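Local coordinates for hypothetical protein ylbA (Escherichia coli, PDB 1RC6) that catalyses the manganese-dependent deamination of (S)-ureidoglycine to (S)-ureidoglycolate and ammonia, a stereospecific step of allantoin degradation in anaerobic nitrogen utilization, at residues Glu82-Val87 with Asp169-Glu174; Ile92-Glu97 with Phe101-Gly106. All coordinates share one frame; numbering follows the deposited sequence.

Interaction 1: residues Glu82-Val87 with Asp169-Glu174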
ATOM      1  N   GLU A  82     -11.941   1.732  -7.547  1.00 24.41           N
ATOM      2  CA  GLU A  82     -11.456   2.798  -6.667  1.00 23.57           C
ATOM      3  C   GLU A  82      -9.931   2.648  -6.547  1.00 22.52           C
ATOM      4  O   GLU A  82      -9.404   1.531  -6.625  1.00 22.01           O
ATOM      5  CB  GLU A  82     -12.129   2.718  -5.284  1.00 27.72           C
ATOM      6  CG  GLU A  82     -11.893   1.426  -4.526  1.00 26.82           C
ATOM      7  CD  GLU A  82     -12.742   1.320  -3.257  1.00 29.55           C
ATOM      8  OE1 GLU A  82     -12.972   2.355  -2.577  1.00 32.72           O
ATOM      9  OE2 GLU A  82     -13.171   0.197  -2.922  1.00 27.48           O
ATOM     10  N   THR A  83      -9.221   3.761  -6.373  1.00 24.19           N
ATOM     11  CA  THR A  83      -7.768   3.705  -6.286  1.00 25.17           C
ATOM     12  C   THR A  83      -7.214   4.505  -5.144  1.00 24.04           C
ATOM     13  O   THR A  83      -7.901   5.343  -4.577  1.00 23.90           O
ATOM     14  CB  THR A  83      -7.107   4.218  -7.570  1.00 26.58           C
ATOM     15  OG1 THR A  83      -7.429   5.598  -7.741  1.00 28.19           O
ATOM     16  CG2 THR A  83      -7.597   3.432  -8.772  1.00 23.27           C
ATOM     17  N   PHE A  84      -5.954   4.247  -4.818  1.00 30.78           N
ATOM     18  CA  PHE A  84      -5.280   4.942  -3.727  1.00 30.49           C
ATOM     19  C   PHE A  84      -3.794   5.048  -4.022  1.00 33.39           C
ATOM     20  O   PHE A  84      -3.156   4.067  -4.401  1.00 34.54           O
ATOM     21  CB  PHE A  84      -5.508   4.183  -2.414  1.00 21.90           C
ATOM     22  CG  PHE A  84      -4.710   4.708  -1.256  1.00 22.19           C
ATOM     23  CD1 PHE A  84      -3.404   4.295  -1.055  1.00 21.30           C
ATOM     24  CD2 PHE A  84      -5.265   5.639  -0.375  1.00 22.07           C
ATOM     25  CE1 PHE A  84      -2.652   4.801   0.003  1.00 21.97           C
ATOM     26  CE2 PHE A  84      -4.521   6.152   0.690  1.00 20.81           C
ATOM     27  CZ  PHE A  84      -3.213   5.733   0.878  1.00 22.00           C
ATOM     28  N   LEU A  85      -3.239   6.236  -3.839  1.00 30.48           N
ATOM     29  CA  LEU A  85      -1.826   6.456  -4.089  1.00 30.48           C
ATOM     30  C   LEU A  85      -1.147   7.017  -2.844  1.00 32.58           C
ATOM     31  O   LEU A  85      -1.721   7.836  -2.141  1.00 33.51           O
ATOM     32  CB  LEU A  85      -1.648   7.429  -5.264  1.00 28.36           C
ATOM     33  CG  LEU A  85      -0.229   7.864  -5.667  1.00 27.23           C
ATOM     34  CD1 LEU A  85      -0.250   8.518  -7.040  1.00 23.23           C
ATOM     35  CD2 LEU A  85       0.338   8.807  -4.632  1.00 24.92           C
ATOM     36  N   TYR A  86       0.078   6.572  -2.577  1.00 27.54           N
ATOM     37  CA  TYR A  86       0.825   7.051  -1.427  1.00 27.55           C
ATOM     38  C   TYR A  86       2.266   7.355  -1.823  1.00 27.33           C
ATOM     39  O   TYR A  86       2.969   6.501  -2.354  1.00 27.29           O
ATOM     40  CB  TYR A  86       0.817   6.011  -0.312  1.00 32.37           C
ATOM     41  CG  TYR A  86       1.667   6.403   0.864  1.00 31.37           C
ATOM     42  CD1 TYR A  86       1.136   7.137   1.914  1.00 30.00           C
ATOM     43  CD2 TYR A  86       3.025   6.092   0.898  1.00 32.73           C
ATOM     44  CE1 TYR A  86       1.930   7.563   2.974  1.00 29.67           C
ATOM     45  CE2 TYR A  86       3.833   6.513   1.949  1.00 32.67           C
ATOM     46  CZ  TYR A  86       3.280   7.255   2.984  1.00 31.11           C
ATOM     47  OH  TYR A  86       4.084   7.732   3.997  1.00 31.73           O
ATOM     48  N   VAL A  87       2.697   8.582  -1.566  1.00 37.23           N
ATOM     49  CA  VAL A  87       4.048   8.977  -1.895  1.00 39.49           C
ATOM     50  C   VAL A  87       5.003   8.471  -0.836  1.00 40.03           C
ATOM     51  O   VAL A  87       5.054   8.992   0.273  1.00 39.95           O
ATOM     52  CB  VAL A  87       4.198  10.503  -1.989  1.00 36.19           C
ATOM     53  CG1 VAL A  87       5.657  10.849  -2.291  1.00 36.62           C
ATOM     54  CG2 VAL A  87       3.265  11.058  -3.070  1.00 38.08           C
ATOM     55  N   ASP A 169      -5.240   6.375  10.300  1.00 38.88           N
ATOM     56  CA  ASP A 169      -6.356   5.993   9.450  1.00 39.61           C
ATOM     57  C   ASP A 169      -6.391   7.020   8.323  1.00 37.90           C
ATOM     58  O   ASP A 169      -6.579   8.214   8.556  1.00 41.05           O
ATOM     59  CB  ASP A 169      -7.668   6.003  10.226  1.00 53.88           C
ATOM     60  CG  ASP A 169      -7.679   5.005  11.360  1.00 58.75           C
ATOM     61  OD1 ASP A 169      -6.741   4.178  11.423  1.00 61.12           O
ATOM     62  OD2 ASP A 169      -8.629   5.043  12.181  1.00 63.33           O
ATOM     63  N   PHE A 170      -6.202   6.543   7.098  1.00 38.70           N
ATOM     64  CA  PHE A 170      -6.161   7.403   5.928  1.00 34.82           C
ATOM     65  C   PHE A 170      -7.490   7.830   5.355  1.00 32.69           C
ATOM     66  O   PHE A 170      -7.587   8.894   4.764  1.00 31.85           O
ATOM     67  CB  PHE A 170      -5.380   6.706   4.825  1.00 34.35           C
ATOM     68  CG  PHE A 170      -3.910   6.886   4.924  1.00 31.37           C
ATOM     69  CD1 PHE A 170      -3.284   7.926   4.267  1.00 29.13           C
ATOM     70  CD2 PHE A 170      -3.140   6.009   5.679  1.00 32.99           C
ATOM     71  CE1 PHE A 170      -1.904   8.095   4.358  1.00 29.59           C
ATOM     72  CE2 PHE A 170      -1.757   6.172   5.775  1.00 32.58           C
ATOM     73  CZ  PHE A 170      -1.140   7.219   5.114  1.00 26.99           C
ATOM     74  N   LEU A 171      -8.509   7.001   5.520  1.00 28.19           N
ATOM     75  CA  LEU A 171      -9.808   7.286   4.937  1.00 29.50           C
ATOM     76  C   LEU A 171     -10.939   7.392   5.931  1.00 31.48           C
ATOM     77  O   LEU A 171     -10.819   6.980   7.071  1.00 30.56           O
ATOM     78  CB  LEU A 171     -10.134   6.194   3.904  1.00 32.23           C
ATOM     79  CG  LEU A 171      -9.653   6.332   2.450  1.00 31.38           C
ATOM     80  CD1 LEU A 171      -8.342   7.099   2.361  1.00 29.08           C
ATOM     81  CD2 LEU A 171      -9.526   4.951   1.837  1.00 31.21           C
ATOM     82  N   PRO A 172     -12.068   7.968   5.505  1.00 39.49           N
ATOM     83  CA  PRO A 172     -13.224   8.106   6.398  1.00 43.05           C
ATOM     84  C   PRO A 172     -13.753   6.710   6.745  1.00 44.18           C
ATOM     85  O   PRO A 172     -13.613   5.786   5.952  1.00 42.58           O
ATOM     86  CB  PRO A 172     -14.220   8.910   5.548  1.00 23.68           C
ATOM     87  CG  PRO A 172     -13.344   9.702   4.644  1.00 22.18           C
ATOM     88  CD  PRO A 172     -12.283   8.708   4.247  1.00 24.25           C
ATOM     89  N   LYS A 173     -14.366   6.564   7.913  1.00 35.63           N
ATOM     90  CA  LYS A 173     -14.909   5.277   8.348  1.00 40.98           C
ATOM     91  C   LYS A 173     -16.330   5.021   7.845  1.00 41.08           C
ATOM     92  O   LYS A 173     -16.819   3.905   7.930  1.00 44.11           O
ATOM     93  CB  LYS A 173     -14.909   5.206   9.874  1.00 52.32           C
ATOM     94  CG  LYS A 173     -13.637   5.731  10.513  1.00 59.46           C
ATOM     95  CD  LYS A 173     -12.469   4.785  10.322  1.00 65.99           C
ATOM     96  CE  LYS A 173     -12.343   3.846  11.506  1.00 71.00           C
ATOM     97  NZ  LYS A 173     -12.002   4.580  12.762  1.00 73.64           N
ATOM     98  N   GLU A 174     -16.995   6.050   7.335  1.00 37.65           N
ATOM     99  CA  GLU A 174     -18.362   5.926   6.831  1.00 37.96           C
ATOM    100  C   GLU A 174     -18.561   4.786   5.831  1.00 33.49           C
ATOM    101  O   GLU A 174     -17.697   4.503   4.998  1.00 33.83           O
ATOM    102  CB  GLU A 174     -18.815   7.245   6.179  1.00 51.89           C
ATOM    103  CG  GLU A 174     -19.273   8.330   7.142  1.00 69.45           C
ATOM    104  CD  GLU A 174     -18.220   8.697   8.177  1.00 80.52           C
ATOM    105  OE1 GLU A 174     -17.107   9.113   7.786  1.00 86.64           O
ATOM    106  OE2 GLU A 174     -18.511   8.574   9.388  1.00 88.71           O
TER

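Interaction 2: residues Ile92-Glu97 with Phe101-Gly106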
ATOM      1  N   ILE A  92       5.482  14.430  -6.260  1.00 36.59           N
ATOM      2  CA  ILE A  92       4.758  14.174  -7.489  1.00 35.49           C
ATOM      3  C   ILE A  92       3.597  15.143  -7.628  1.00 35.88           C
ATOM      4  O   ILE A  92       3.287  15.913  -6.719  1.00 36.63           O
ATOM      5  CB  ILE A  92       4.185  12.736  -7.519  1.00 32.02           C
ATOM      6  CG1 ILE A  92       3.004  12.629  -6.563  1.00 29.80           C
ATOM      7  CG2 ILE A  92       5.247  11.734  -7.103  1.00 29.48           C
ATOM      8  CD1 ILE A  92       1.949  11.678  -7.060  1.00 30.04           C
ATOM      9  N   THR A  93       2.949  15.087  -8.780  1.00 31.02           N
ATOM     10  CA  THR A  93       1.816  15.940  -9.061  1.00 31.43           C
ATOM     11  C   THR A  93       0.706  15.033  -9.541  1.00 29.96           C
ATOM     12  O   THR A  93       0.766  14.477 -10.634  1.00 31.05           O
ATOM     13  CB  THR A  93       2.160  16.971 -10.155  1.00 30.02           C
ATOM     14  OG1 THR A  93       3.186  17.837  -9.670  1.00 32.29           O
ATOM     15  CG2 THR A  93       0.938  17.799 -10.530  1.00 26.13           C
ATOM     16  N   ALA A  94      -0.306  14.874  -8.709  1.00 32.99           N
ATOM     17  CA  ALA A  94      -1.423  14.019  -9.061  1.00 34.22           C
ATOM     18  C   ALA A  94      -2.586  14.854  -9.544  1.00 33.86           C
ATOM     19  O   ALA A  94      -2.700  16.035  -9.209  1.00 35.16           O
ATOM     20  CB  ALA A  94      -1.843  13.199  -7.857  1.00 34.95           C
ATOM     21  N   LYS A  95      -3.451  14.231 -10.328  1.00 24.20           N
ATOM     22  CA  LYS A  95      -4.617  14.913 -10.843  1.00 28.41           C
ATOM     23  C   LYS A  95      -5.816  13.987 -10.901  1.00 28.48           C
ATOM     24  O   LYS A  95      -5.716  12.846 -11.343  1.00 29.59           O
ATOM     25  CB  LYS A  95      -4.324  15.487 -12.228  1.00 27.14           C
ATOM     26  CG  LYS A  95      -3.296  16.606 -12.222  1.00 34.98           C
ATOM     27  CD  LYS A  95      -3.152  17.265 -13.595  1.00 39.67           C
ATOM     28  CE  LYS A  95      -2.310  18.529 -13.502  1.00 44.66           C
ATOM     29  NZ  LYS A  95      -2.360  19.319 -14.755  1.00 47.74           N
ATOM     30  N   ALA A  96      -6.951  14.494 -10.435  1.00 37.96           N
ATOM     31  CA  ALA A  96      -8.206  13.742 -10.428  1.00 38.21           C
ATOM     32  C   ALA A  96      -9.377  14.689 -10.170  1.00 37.37           C
ATOM     33  O   ALA A  96      -9.221  15.722  -9.513  1.00 34.20           O
ATOM     34  CB  ALA A  96      -8.176  12.646  -9.356  1.00 38.72           C
ATOM     35  N   GLU A  97     -10.542  14.317 -10.693  1.00 40.35           N
ATOM     36  CA  GLU A  97     -11.751  15.107 -10.538  1.00 42.91           C
ATOM     37  C   GLU A  97     -11.481  16.603 -10.759  1.00 45.24           C
ATOM     38  O   GLU A  97     -11.904  17.455  -9.973  1.00 47.01           O
ATOM     39  CB  GLU A  97     -12.358  14.861  -9.153  1.00 45.08           C
ATOM     40  CG  GLU A  97     -12.654  13.390  -8.893  1.00 47.27           C
ATOM     41  CD  GLU A  97     -13.580  13.163  -7.719  1.00 46.73           C
ATOM     42  OE1 GLU A  97     -13.429  13.842  -6.689  1.00 49.43           O
ATOM     43  OE2 GLU A  97     -14.453  12.286  -7.815  1.00 47.28           O
ATOM     44  N   PHE A 101      -2.987  18.039  -7.151  1.00 44.96           N
ATOM     45  CA  PHE A 101      -2.407  17.902  -5.826  1.00 44.11           C
ATOM     46  C   PHE A 101      -0.891  17.785  -5.898  1.00 45.71           C
ATOM     47  O   PHE A 101      -0.355  17.005  -6.683  1.00 46.86           O
ATOM     48  CB  PHE A 101      -2.988  16.675  -5.123  1.00 37.27           C
ATOM     49  CG  PHE A 101      -4.491  16.606  -5.164  1.00 32.53           C
ATOM     50  CD1 PHE A 101      -5.145  16.113  -6.281  1.00 30.55           C
ATOM     51  CD2 PHE A 101      -5.250  17.055  -4.086  1.00 30.87           C
ATOM     52  CE1 PHE A 101      -6.545  16.061  -6.329  1.00 30.00           C
ATOM     53  CE2 PHE A 101      -6.635  17.016  -4.117  1.00 25.33           C
ATOM     54  CZ  PHE A 101      -7.287  16.514  -5.247  1.00 29.75           C
ATOM     55  N   ALA A 102      -0.207  18.582  -5.087  1.00 48.73           N
ATOM     56  CA  ALA A 102       1.243  18.557  -5.046  1.00 48.99           C
ATOM     57  C   ALA A 102       1.566  17.681  -3.851  1.00 50.12           C
ATOM     58  O   ALA A 102       1.548  18.138  -2.705  1.00 51.02           O
ATOM     59  CB  ALA A 102       1.799  19.966  -4.848  1.00 33.77           C
ATOM     60  N   LEU A 103       1.856  16.415  -4.123  1.00 41.58           N
ATOM     61  CA  LEU A 103       2.147  15.476  -3.060  1.00 41.58           C
ATOM     62  C   LEU A 103       3.627  15.298  -2.771  1.00 40.53           C
ATOM     63  O   LEU A 103       4.436  15.065  -3.671  1.00 40.98           O
ATOM     64  CB  LEU A 103       1.510  14.127  -3.394  1.00 33.84           C
ATOM     65  CG  LEU A 103       0.006  14.214  -3.678  1.00 34.20           C
ATOM     66  CD1 LEU A 103      -0.510  12.861  -4.147  1.00 31.31           C
ATOM     67  CD2 LEU A 103      -0.730  14.680  -2.439  1.00 29.34           C
ATOM     68  N   SER A 104       3.972  15.416  -1.496  1.00 34.49           N
ATOM     69  CA  SER A 104       5.345  15.244  -1.050  1.00 36.10           C
ATOM     70  C   SER A 104       5.331  13.947  -0.243  1.00 34.73           C
ATOM     71  O   SER A 104       4.298  13.283  -0.159  1.00 34.83           O
ATOM     72  CB  SER A 104       5.756  16.407  -0.147  1.00 45.16           C
ATOM     73  OG  SER A 104       5.107  16.308   1.116  1.00 47.90           O
ATOM     74  N   GLU A 105       6.460  13.587   0.356  1.00 37.17           N
ATOM     75  CA  GLU A 105       6.491  12.365   1.132  1.00 38.91           C
ATOM     76  C   GLU A 105       5.296  12.311   2.076  1.00 36.14           C
ATOM     77  O   GLU A 105       4.933  13.313   2.691  1.00 38.08           O
ATOM     78  CB  GLU A 105       7.780  12.253   1.939  1.00 49.13           C
ATOM     79  CG  GLU A 105       7.796  11.007   2.800  1.00 58.85           C
ATOM     80  CD  GLU A 105       9.062  10.861   3.591  1.00 65.33           C
ATOM     81  OE1 GLU A 105      10.143  10.812   2.965  1.00 69.85           O
ATOM     82  OE2 GLU A 105       8.974  10.789   4.837  1.00 70.54           O
ATOM     83  N   GLY A 106       4.682  11.141   2.189  1.00 35.93           N
ATOM     84  CA  GLY A 106       3.532  11.013   3.061  1.00 33.54           C
ATOM     85  C   GLY A 106       2.254  11.517   2.414  1.00 31.92           C
ATOM     86  O   GLY A 106       1.168  11.325   2.950  1.00 31.88           O
TER

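Interaction 1: residues Glu82-Val87 with Asp169-Glu174
A buried aromatic cluster of Phe84, Tyr86 and Phe170 joins strand 81-89 of the first cupin domain to the loop that follows strand 166-169. The Phe84 and Phe170 rings form an edge-to-face (T-shaped) pair: their planes stand at 86° with centroids 5.7 Å apart, and Phe84 CZ comes over one face of Phe170 at 4.0 Å from its CD1. Tyr86 reaches the far end of the same ring, its CE1 lying 3.8 Å from Phe170 CZ, in an oblique approach. From both strand residues, two positions apart on one face of the strand, the bond to CB heads toward the loop, and CG stands anti to the backbone N (chi1 172° for Phe84, 175° for Tyr86), which carries each ring out from the strand to the Phe170 ring. That face belongs to one of the two large antiparallel sheets of this bicupin; Phe170 also touches Ile183 of strand 179-186, in the other large sheet, and packs edge-to-face with Tyr108. An alanine in place of Phe170 would probably open a gap between the sheets and leave the edge of Phe84 without its aromatic face. Beside the cluster, Leu171 CD1 adds an apolar contact 4.3 Å from Phe84 CE2.

Interaction 2: residues Ile92-Glu97 with Phe101-Gly106
Leu103 packs against Ile92 and Ala94 on the inner face of a beta hairpin. Its CB lies 3.8 Å from Ile92 CG1. CG lies anti to the carbonyl carbon and beside the backbone N (chi1 -55°), and from it the CD1 branch extends to 4.0 Å from Ala94 CB and equally close to Ile92 CD1. The backbone fixes this register: Ile92 pairs with Leu103 and Ala94 with Phe101 as antiparallel hydrogen-bonded pairs, with Thr93 and Ala102 as the non-hydrogen-bonded pair between them. Ile92 N donates to Leu103 O at 2.9 Å with an N-H...O angle of 163°, and Phe101 N donates to Ala94 O at 2.9 Å; the reverse bond of each pair is also made. Phe101 O takes a further CA-H...O contact from Thr93 CA at 3.4 Å. The Phe101 ring turns its edge to carbonyl oxygens of the partner strand, with CD1 3.8 Å from Ala94 O. The short strand axes run at 140°, antiparallel but well splayed. Strand 118-121 bonds to the other side of strand 91-96 through Thr93 and Lys95, while beneath the hairpin Ile92 and Leu103 rest on Val87 of strand 81-89, and Phe101 and Leu103 on Ser148 of strand 147-150.

How the interactions relate
Strand 81-89 is common ground for both interactions. In interaction 1 it presents aromatic rings to the loop 169-174; on its other side Val87 receives the hairpin of interaction 2, with Val87 CG2 3.6 Å from Leu103 CB. A probable hydrogen bond from Gly106 N to Val87 O, 2.9 Å long, also ties the loop just after the hairpin to the strand. All four touching residues of interaction 1 are buried, and its contact is made by side chains alone, between distant parts of the chain. Interaction 2 lies farther out, partly buried, and joins sequence neighbours mainly through paired backbone amides and carbonyls, with apolar packing on its inner face.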